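PDB 5U4V: Rho GTPase-activating protein 5, which probably switches off Rho-family GTPases by stimulating their GTP hydrolysis, and carries in this fragment a pseudoGTPase domain built on the G-protein fold. Local coordinates for residues V9-L14 against L45-V50; H69-V74 against L107-I112. All coordinates share one frame; numbering follows the deposited sequence.

Contact 1: residues V9-L14 against L45-V50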
ATOM      1  N   VAL A   9       4.965  -2.800 -12.732  1.00 60.64           N
ATOM      2  CA  VAL A   9       4.778  -3.298 -11.402  1.00 60.06           C
ATOM      3  C   VAL A   9       3.305  -3.476 -11.134  1.00 57.18           C
ATOM      4  O   VAL A   9       2.506  -2.632 -11.481  1.00 55.26           O
ATOM      5  CB  VAL A   9       5.410  -2.361 -10.369  1.00 59.08           C
ATOM      6  CG1 VAL A   9       5.251  -2.931  -8.960  1.00 57.32           C
ATOM      7  CG2 VAL A   9       6.877  -2.145 -10.695  1.00 61.06           C
ATOM      8  N   ASN A  10       2.955  -4.604 -10.565  1.00 57.85           N
ATOM      9  CA  ASN A  10       1.567  -4.864 -10.254  1.00 59.20           C
ATOM     10  C   ASN A  10       1.307  -4.427  -8.854  1.00 58.38           C
ATOM     11  O   ASN A  10       1.724  -5.089  -7.923  1.00 57.10           O
ATOM     12  CB  ASN A  10       1.269  -6.342 -10.385  1.00 60.84           C
ATOM     13  CG  ASN A  10       0.584  -6.662 -11.697  1.00 60.87           C
ATOM     14  OD1 ASN A  10      -0.336  -5.965 -12.077  1.00 59.25           O
ATOM     15  ND2 ASN A  10       1.009  -7.735 -12.380  1.00 63.93           N
ATOM     16  N   LEU A  11       0.629  -3.313  -8.678  1.00 56.14           N
ATOM     17  CA  LEU A  11       0.443  -2.820  -7.335  1.00 56.37           C
ATOM     18  C   LEU A  11      -0.941  -3.041  -6.863  1.00 53.68           C
ATOM     19  O   LEU A  11      -1.836  -2.260  -7.178  1.00 54.04           O
ATOM     20  CB  LEU A  11       0.736  -1.339  -7.265  1.00 58.94           C
ATOM     21  CG  LEU A  11       2.052  -1.042  -6.604  1.00 61.99           C
ATOM     22  CD1 LEU A  11       2.347   0.453  -6.692  1.00 63.26           C
ATOM     23  CD2 LEU A  11       1.880  -1.484  -5.166  1.00 63.41           C
ATOM     24  N   PHE A  12      -1.128  -4.078  -6.084  1.00 52.96           N
ATOM     25  CA  PHE A  12      -2.410  -4.286  -5.456  1.00 52.16           C
ATOM     26  C   PHE A  12      -2.607  -3.295  -4.302  1.00 51.00           C
ATOM     27  O   PHE A  12      -1.636  -2.834  -3.667  1.00 50.25           O
ATOM     28  CB  PHE A  12      -2.527  -5.723  -4.953  1.00 53.53           C
ATOM     29  CG  PHE A  12      -2.355  -6.769  -6.032  1.00 55.18           C
ATOM     30  CD1 PHE A  12      -3.452  -7.200  -6.781  1.00 54.34           C
ATOM     31  CD2 PHE A  12      -1.103  -7.351  -6.275  1.00 57.24           C
ATOM     32  CE1 PHE A  12      -3.307  -8.182  -7.767  1.00 56.32           C
ATOM     33  CE2 PHE A  12      -0.950  -8.348  -7.242  1.00 59.50           C
ATOM     34  CZ  PHE A  12      -2.056  -8.768  -7.990  1.00 58.48           C
ATOM     35  N   ILE A  13      -3.872  -2.948  -4.060  1.00 47.04           N
ATOM     36  CA  ILE A  13      -4.221  -1.997  -3.022  1.00 44.90           C
ATOM     37  C   ILE A  13      -5.416  -2.528  -2.235  1.00 43.89           C
ATOM     38  O   ILE A  13      -6.536  -2.649  -2.789  1.00 40.92           O
ATOM     39  CB  ILE A  13      -4.564  -0.582  -3.573  1.00 43.94           C
ATOM     40  CG1 ILE A  13      -3.351   0.080  -4.229  1.00 45.49           C
ATOM     41  CG2 ILE A  13      -5.085   0.310  -2.453  1.00 43.57           C
ATOM     42  CD1 ILE A  13      -3.672   1.387  -4.981  1.00 44.56           C
ATOM     43  N   LEU A  14      -5.175  -2.808  -0.945  1.00 44.36           N
ATOM     44  CA  LEU A  14      -6.208  -3.237  -0.002  1.00 44.20           C
ATOM     45  C   LEU A  14      -6.800  -2.071   0.737  1.00 45.43           C
ATOM     46  O   LEU A  14      -6.086  -1.123   1.117  1.00 46.45           O
ATOM     47  CB  LEU A  14      -5.623  -4.166   1.011  1.00 46.13           C
ATOM     48  CG  LEU A  14      -5.584  -5.635   0.640  1.00 47.82           C
ATOM     49  CD1 LEU A  14      -4.489  -6.288   1.463  1.00 48.92           C
ATOM     50  CD2 LEU A  14      -6.945  -6.259   0.967  1.00 48.11           C
ATOM     51  N   LEU A  45       2.772   1.442 -13.759  1.00 50.02           N
ATOM     52  CA  LEU A  45       2.118   0.801 -12.631  1.00 49.28           C
ATOM     53  C   LEU A  45       0.720   0.351 -13.022  1.00 50.23           C
ATOM     54  O   LEU A  45      -0.027   1.065 -13.698  1.00 47.70           O
ATOM     55  CB  LEU A  45       2.045   1.769 -11.460  1.00 46.62           C
ATOM     56  CG  LEU A  45       3.443   2.193 -10.984  1.00 47.91           C
ATOM     57  CD1 LEU A  45       3.373   3.287  -9.954  1.00 40.65           C
ATOM     58  CD2 LEU A  45       4.177   0.972 -10.417  1.00 48.36           C
ATOM     59  N   ASP A  46       0.369  -0.847 -12.594  1.00 54.04           N
ATOM     60  CA  ASP A  46      -1.005  -1.307 -12.686  1.00 56.63           C
ATOM     61  C   ASP A  46      -1.582  -1.366 -11.303  1.00 55.01           C
ATOM     62  O   ASP A  46      -1.389  -2.327 -10.576  1.00 59.91           O
ATOM     63  CB  ASP A  46      -1.085  -2.688 -13.374  1.00 63.88           C
ATOM     64  CG  ASP A  46      -0.789  -2.629 -14.857  1.00 68.29           C
ATOM     65  OD1 ASP A  46      -0.683  -1.535 -15.453  1.00 67.66           O
ATOM     66  OD2 ASP A  46      -0.651  -3.712 -15.458  1.00 77.83           O
ATOM     67  N   LEU A  47      -2.355  -0.353 -10.954  1.00 53.04           N
ATOM     68  CA  LEU A  47      -2.985  -0.295  -9.650  1.00 51.51           C
ATOM     69  C   LEU A  47      -4.283  -1.056  -9.629  1.00 51.75           C
ATOM     70  O   LEU A  47      -5.255  -0.707 -10.299  1.00 49.70           O
ATOM     71  CB  LEU A  47      -3.196   1.147  -9.205  1.00 49.98           C
ATOM     72  CG  LEU A  47      -1.820   1.818  -9.069  1.00 51.38           C
ATOM     73  CD1 LEU A  47      -1.970   3.308  -8.830  1.00 54.80           C
ATOM     74  CD2 LEU A  47      -0.904   1.170  -8.029  1.00 54.54           C
ATOM     75  N   ARG A  48      -4.298  -2.109  -8.831  1.00 53.83           N
ATOM     76  CA  ARG A  48      -5.460  -2.961  -8.726  1.00 54.17           C
ATOM     77  C   ARG A  48      -6.017  -2.928  -7.320  1.00 52.42           C
ATOM     78  O   ARG A  48      -5.536  -3.656  -6.455  1.00 54.66           O
ATOM     79  CB  ARG A  48      -5.060  -4.384  -9.063  1.00 58.38           C
ATOM     80  CG  ARG A  48      -4.629  -4.604 -10.490  1.00 63.36           C
ATOM     81  CD  ARG A  48      -4.371  -6.072 -10.748  1.00 70.86           C
ATOM     82  NE  ARG A  48      -3.921  -6.268 -12.111  1.00 76.62           N
ATOM     83  CZ  ARG A  48      -3.472  -7.425 -12.605  1.00 85.46           C
ATOM     84  NH1 ARG A  48      -3.421  -8.528 -11.858  1.00 87.34           N
ATOM     85  NH2 ARG A  48      -3.073  -7.492 -13.870  1.00 89.69           N
ATOM     86  N   PRO A  49      -7.068  -2.145  -7.081  1.00 51.22           N
ATOM     87  CA  PRO A  49      -7.744  -2.203  -5.767  1.00 51.41           C
ATOM     88  C   PRO A  49      -8.501  -3.499  -5.615  1.00 55.29           C
ATOM     89  O   PRO A  49      -9.036  -3.998  -6.583  1.00 59.77           O
ATOM     90  CB  PRO A  49      -8.727  -1.022  -5.792  1.00 46.68           C
ATOM     91  CG  PRO A  49      -8.375  -0.238  -6.974  1.00 45.55           C
ATOM     92  CD  PRO A  49      -7.681  -1.140  -7.955  1.00 49.00           C
ATOM     93  N   VAL A  50      -8.527  -4.037  -4.410  1.00 59.18           N
ATOM     94  CA  VAL A  50      -9.053  -5.373  -4.165  1.00 63.59           C
ATOM     95  C   VAL A  50      -9.965  -5.432  -2.954  1.00 64.72           C
ATOM     96  O   VAL A  50      -9.795  -4.684  -1.995  1.00 61.37           O
ATOM     97  CB  VAL A  50      -7.913  -6.381  -3.932  1.00 67.09           C
ATOM     98  CG1 VAL A  50      -7.140  -6.646  -5.217  1.00 69.63           C
ATOM     99  CG2 VAL A  50      -6.980  -5.903  -2.835  1.00 65.93           C
TER
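Asn10 lays its carbonyl oxygen over the flat guanidinium group of Arg48: OD1 sits above the centre of the group, 3.5 Å from CZ, with amide and guanidinium planes 53° apart. The partially negative oxygen suits the face of a cation. Arg48 has CG anti to its carbonyl carbon (chi1 -66°) and runs extended from CG to NE, which carries its methylenes alongside Phe12, where CD meets CE1 of the ring at 3.8 Å. The aromatic ring stands nearly upright to the guanidinium, 81° between planes, with CE1 at the group's edge. Beyond it, Val50 CG1 approaches Phe12 CD1 at 4.0 Å. On this same face Asp46 pairs by salt bridge with Lys8. The backbones are parallel neighbours of the central sheet of a Ras-like G domain, in the places of strands β1 and β3. Five hydrogen bonds join them, from the straight Asp46 N to Val9 O (3.0 Å) to Val50 N on Ile13 O (2.9 Å). Pro49 is tolerated because its nitrogen faces away from 9-14, while Arg48 and Val50 supply the N-H groups. The other face is aliphatic, which suits residues packed against helices: Val9 CB touches Leu45 CD2 at 3.6 Å, and Ile13 CD1 reaches Leu47 CD2 at 4.1 Å. Helix 156-173 covers Val9, Leu11 and Leu45, and helix 19-28 packs on Ile13, Leu47 and Pro49.

Contact 2: residues H69-V74 against L107-I112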
ATOM      1  N   HIS A  69       5.512  -7.410  -8.250  1.00 63.34           N
ATOM      2  CA  HIS A  69       4.315  -6.917  -7.616  1.00 61.46           C
ATOM      3  C   HIS A  69       4.509  -6.619  -6.134  1.00 61.06           C
ATOM      4  O   HIS A  69       5.409  -7.121  -5.510  1.00 65.80           O
ATOM      5  CB  HIS A  69       3.182  -7.914  -7.818  1.00 64.66           C
ATOM      6  CG  HIS A  69       3.467  -9.254  -7.245  1.00 69.68           C
ATOM      7  ND1 HIS A  69       4.344 -10.140  -7.828  1.00 74.04           N
ATOM      8  CD2 HIS A  69       2.995  -9.860  -6.136  1.00 72.55           C
ATOM      9  CE1 HIS A  69       4.400 -11.236  -7.100  1.00 79.31           C
ATOM     10  NE2 HIS A  69       3.586 -11.092  -6.069  1.00 78.69           N
ATOM     11  N   GLY A  70       3.648  -5.783  -5.584  1.00 57.20           N
ATOM     12  CA  GLY A  70       3.697  -5.405  -4.186  1.00 55.13           C
ATOM     13  C   GLY A  70       2.291  -5.013  -3.774  1.00 52.68           C
ATOM     14  O   GLY A  70       1.363  -5.016  -4.604  1.00 50.94           O
ATOM     15  N   CYS A  71       2.124  -4.640  -2.516  1.00 60.79           N
ATOM     16  CA  CYS A  71       0.787  -4.386  -2.018  1.00 58.28           C
ATOM     17  C   CYS A  71       0.656  -3.206  -1.065  1.00 54.91           C
ATOM     18  O   CYS A  71       1.115  -3.256   0.063  1.00 54.64           O
ATOM     19  CB  CYS A  71       0.248  -5.658  -1.384  1.00 58.05           C
ATOM     20  SG  CYS A  71      -1.442  -5.475  -0.797  1.00 60.67           S
ATOM     21  N   PHE A  72       0.009  -2.152  -1.543  1.00 54.39           N
ATOM     22  CA  PHE A  72      -0.448  -1.061  -0.692  1.00 50.83           C
ATOM     23  C   PHE A  72      -1.577  -1.467   0.226  1.00 47.57           C
ATOM     24  O   PHE A  72      -2.533  -2.100  -0.207  1.00 46.96           O
ATOM     25  CB  PHE A  72      -0.919   0.115  -1.524  1.00 52.95           C
ATOM     26  CG  PHE A  72       0.172   1.017  -1.966  1.00 54.78           C
ATOM     27  CD1 PHE A  72       1.450   0.901  -1.429  1.00 54.89           C
ATOM     28  CD2 PHE A  72      -0.089   2.013  -2.911  1.00 56.94           C
ATOM     29  CE1 PHE A  72       2.469   1.754  -1.851  1.00 58.07           C
ATOM     30  CE2 PHE A  72       0.936   2.870  -3.340  1.00 58.80           C
ATOM     31  CZ  PHE A  72       2.214   2.742  -2.804  1.00 59.54           C
ATOM     32  N   CYS A  73      -1.458  -1.112   1.506  1.00 45.05           N
ATOM     33  CA  CYS A  73      -2.543  -1.349   2.444  1.00 43.25           C
ATOM     34  C   CYS A  73      -2.907  -0.061   3.150  1.00 41.99           C
ATOM     35  O   CYS A  73      -2.102   0.517   3.879  1.00 42.02           O
ATOM     36  CB  CYS A  73      -2.168  -2.447   3.451  1.00 43.71           C
ATOM     37  SG  CYS A  73      -1.486  -3.953   2.709  1.00 47.50           S
ATOM     38  N   VAL A  74      -4.130   0.379   2.922  1.00 41.24           N
ATOM     39  CA  VAL A  74      -4.632   1.693   3.323  1.00 39.53           C
ATOM     40  C   VAL A  74      -5.742   1.458   4.349  1.00 39.72           C
ATOM     41  O   VAL A  74      -6.545   0.550   4.226  1.00 39.18           O
ATOM     42  CB  VAL A  74      -5.225   2.481   2.111  1.00 40.58           C
ATOM     43  CG1 VAL A  74      -5.501   3.945   2.421  1.00 40.10           C
ATOM     44  CG2 VAL A  74      -4.340   2.354   0.920  1.00 42.32           C
ATOM     45  N   LEU A 107       6.988 -10.464   0.280  1.00 58.27           N
ATOM     46  CA  LEU A 107       5.941  -9.793  -0.468  1.00 56.29           C
ATOM     47  C   LEU A 107       5.849  -8.316  -0.065  1.00 51.67           C
ATOM     48  O   LEU A 107       5.430  -8.012   1.035  1.00 51.34           O
ATOM     49  CB  LEU A 107       4.605 -10.486  -0.305  1.00 55.91           C
ATOM     50  CG  LEU A 107       3.587  -9.859  -1.252  1.00 56.06           C
ATOM     51  CD1 LEU A 107       3.814 -10.538  -2.580  1.00 58.59           C
ATOM     52  CD2 LEU A 107       2.129  -9.878  -0.770  1.00 55.89           C
ATOM     53  N   PRO A 108       6.175  -7.424  -0.995  1.00 49.52           N
ATOM     54  CA  PRO A 108       6.363  -6.001  -0.707  1.00 46.65           C
ATOM     55  C   PRO A 108       5.083  -5.316  -0.264  1.00 44.46           C
ATOM     56  O   PRO A 108       4.318  -4.769  -1.086  1.00 47.95           O
ATOM     57  CB  PRO A 108       6.820  -5.418  -2.050  1.00 47.04           C
ATOM     58  CG  PRO A 108       7.292  -6.591  -2.841  1.00 50.18           C
ATOM     59  CD  PRO A 108       6.409  -7.735  -2.412  1.00 51.45           C
ATOM     60  N   PHE A 109       4.853  -5.339   1.033  1.00 41.43           N
ATOM     61  CA  PHE A 109       3.731  -4.601   1.596  1.00 40.20           C
ATOM     62  C   PHE A 109       4.182  -3.148   1.866  1.00 37.01           C
ATOM     63  O   PHE A 109       5.363  -2.887   1.922  1.00 40.27           O
ATOM     64  CB  PHE A 109       3.247  -5.253   2.908  1.00 39.68           C
ATOM     65  CG  PHE A 109       2.445  -6.514   2.745  1.00 42.04           C
ATOM     66  CD1 PHE A 109       1.114  -6.485   2.261  1.00 42.70           C
ATOM     67  CD2 PHE A 109       2.968  -7.746   3.149  1.00 44.21           C
ATOM     68  CE1 PHE A 109       0.359  -7.659   2.173  1.00 45.87           C
ATOM     69  CE2 PHE A 109       2.210  -8.926   3.050  1.00 47.25           C
ATOM     70  CZ  PHE A 109       0.907  -8.885   2.567  1.00 47.05           C
ATOM     71  N   THR A 110       3.234  -2.222   1.990  1.00 33.87           N
ATOM     72  CA  THR A 110       3.446  -0.904   2.583  1.00 31.11           C
ATOM     73  C   THR A 110       2.113  -0.483   3.164  1.00 31.52           C
ATOM     74  O   THR A 110       1.054  -0.613   2.491  1.00 32.75           O
ATOM     75  CB  THR A 110       3.950   0.163   1.563  1.00 31.38           C
ATOM     76  OG1 THR A 110       5.246  -0.215   1.102  1.00 32.86           O
ATOM     77  CG2 THR A 110       4.048   1.611   2.218  1.00 29.02           C
ATOM     78  N   LEU A 111       2.150  -0.030   4.409  1.00 31.96           N
ATOM     79  CA  LEU A 111       0.944   0.361   5.102  1.00 34.97           C
ATOM     80  C   LEU A 111       0.748   1.845   4.976  1.00 33.00           C
ATOM     81  O   LEU A 111       1.613   2.603   5.352  1.00 29.63           O
ATOM     82  CB  LEU A 111       0.962  -0.062   6.591  1.00 39.46           C
ATOM     83  CG  LEU A 111       1.029  -1.567   6.862  1.00 45.45           C
ATOM     84  CD1 LEU A 111       1.198  -1.820   8.364  1.00 47.90           C
ATOM     85  CD2 LEU A 111      -0.193  -2.322   6.333  1.00 46.07           C
ATOM     86  N   ILE A 112      -0.451   2.241   4.548  1.00 33.10           N
ATOM     87  CA  ILE A 112      -0.749   3.621   4.402  1.00 33.95           C
ATOM     88  C   ILE A 112      -1.850   4.078   5.302  1.00 36.40           C
ATOM     89  O   ILE A 112      -2.967   3.667   5.124  1.00 37.15           O
ATOM     90  CB  ILE A 112      -1.060   4.007   2.949  1.00 34.09           C
ATOM     91  CG1 ILE A 112       0.192   3.789   2.084  1.00 33.55           C
ATOM     92  CG2 ILE A 112      -1.480   5.462   2.861  1.00 32.64           C
ATOM     93  CD1 ILE A 112      -0.137   3.720   0.613  1.00 34.00           C
TER
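Two parallel strands at the heart of the sheet, corresponding to β4 and β5 of a Ras-like G domain, meet where Phe72 lies beside Thr110 and is crossed by Ile112. Ile112 CD1 sits squarely over the Phe72 ring, 3.8 Å from its centroid and 12° off the normal, a CH-pi contact. Ile112 holds CG1 anti to its carbonyl carbon (chi1 -64°), and its extended chain carries CD1 there. Thr110 CB comes to the ring's edge, 4.0 Å from CD1 of Phe72, while the threonine hydroxyl donates to Phe109 O. With an alanine at Phe72, Ile112 CD1 would probably lose its aromatic surface, leaving a gap beneath Leu23 and Val166. On the other face Cys73 SG lies obliquely beside the Phe109 ring, 3.7 Å from CD1, and Cys71 CB touches the same atom at 3.8 Å; small thiols fit well next to so bulky a ring. Four backbone hydrogen bonds join the segments, beginning with Cys71 N to Pro108 O, in the inverse gamma turn ahead of strand 109-114. Gly70 suits its place, since a side chain there would probably crowd that oxygen. Neighbouring parallel strands buried mid-sheet, as here, form the core of Ras-like G domains.

In the fold
From the N terminus, strand 8-14 leads through helix 19-28 and strand 36-38 to strand 41-50, whose return beside the first strand closes contact 1. After a partly unmodelled connection, strand 69-75 begins; helix 78-96 then carries the chain to strand 109-114, and contact 2 closes this beta-alpha-beta crossover. The contacts are in series, neither nested nor crossed, yet are joined edge to edge in the sheet because 69-75 pairs with 8-14 on the flank away from 41-50, with a probable hydrogen bond between Phe12 O and Phe72 N (2.8 Å). Four consecutive parallel strands result. Helices 19-28 and 156-173 span both contacts on one face, while helix 78-96 meets Leu14 on the other.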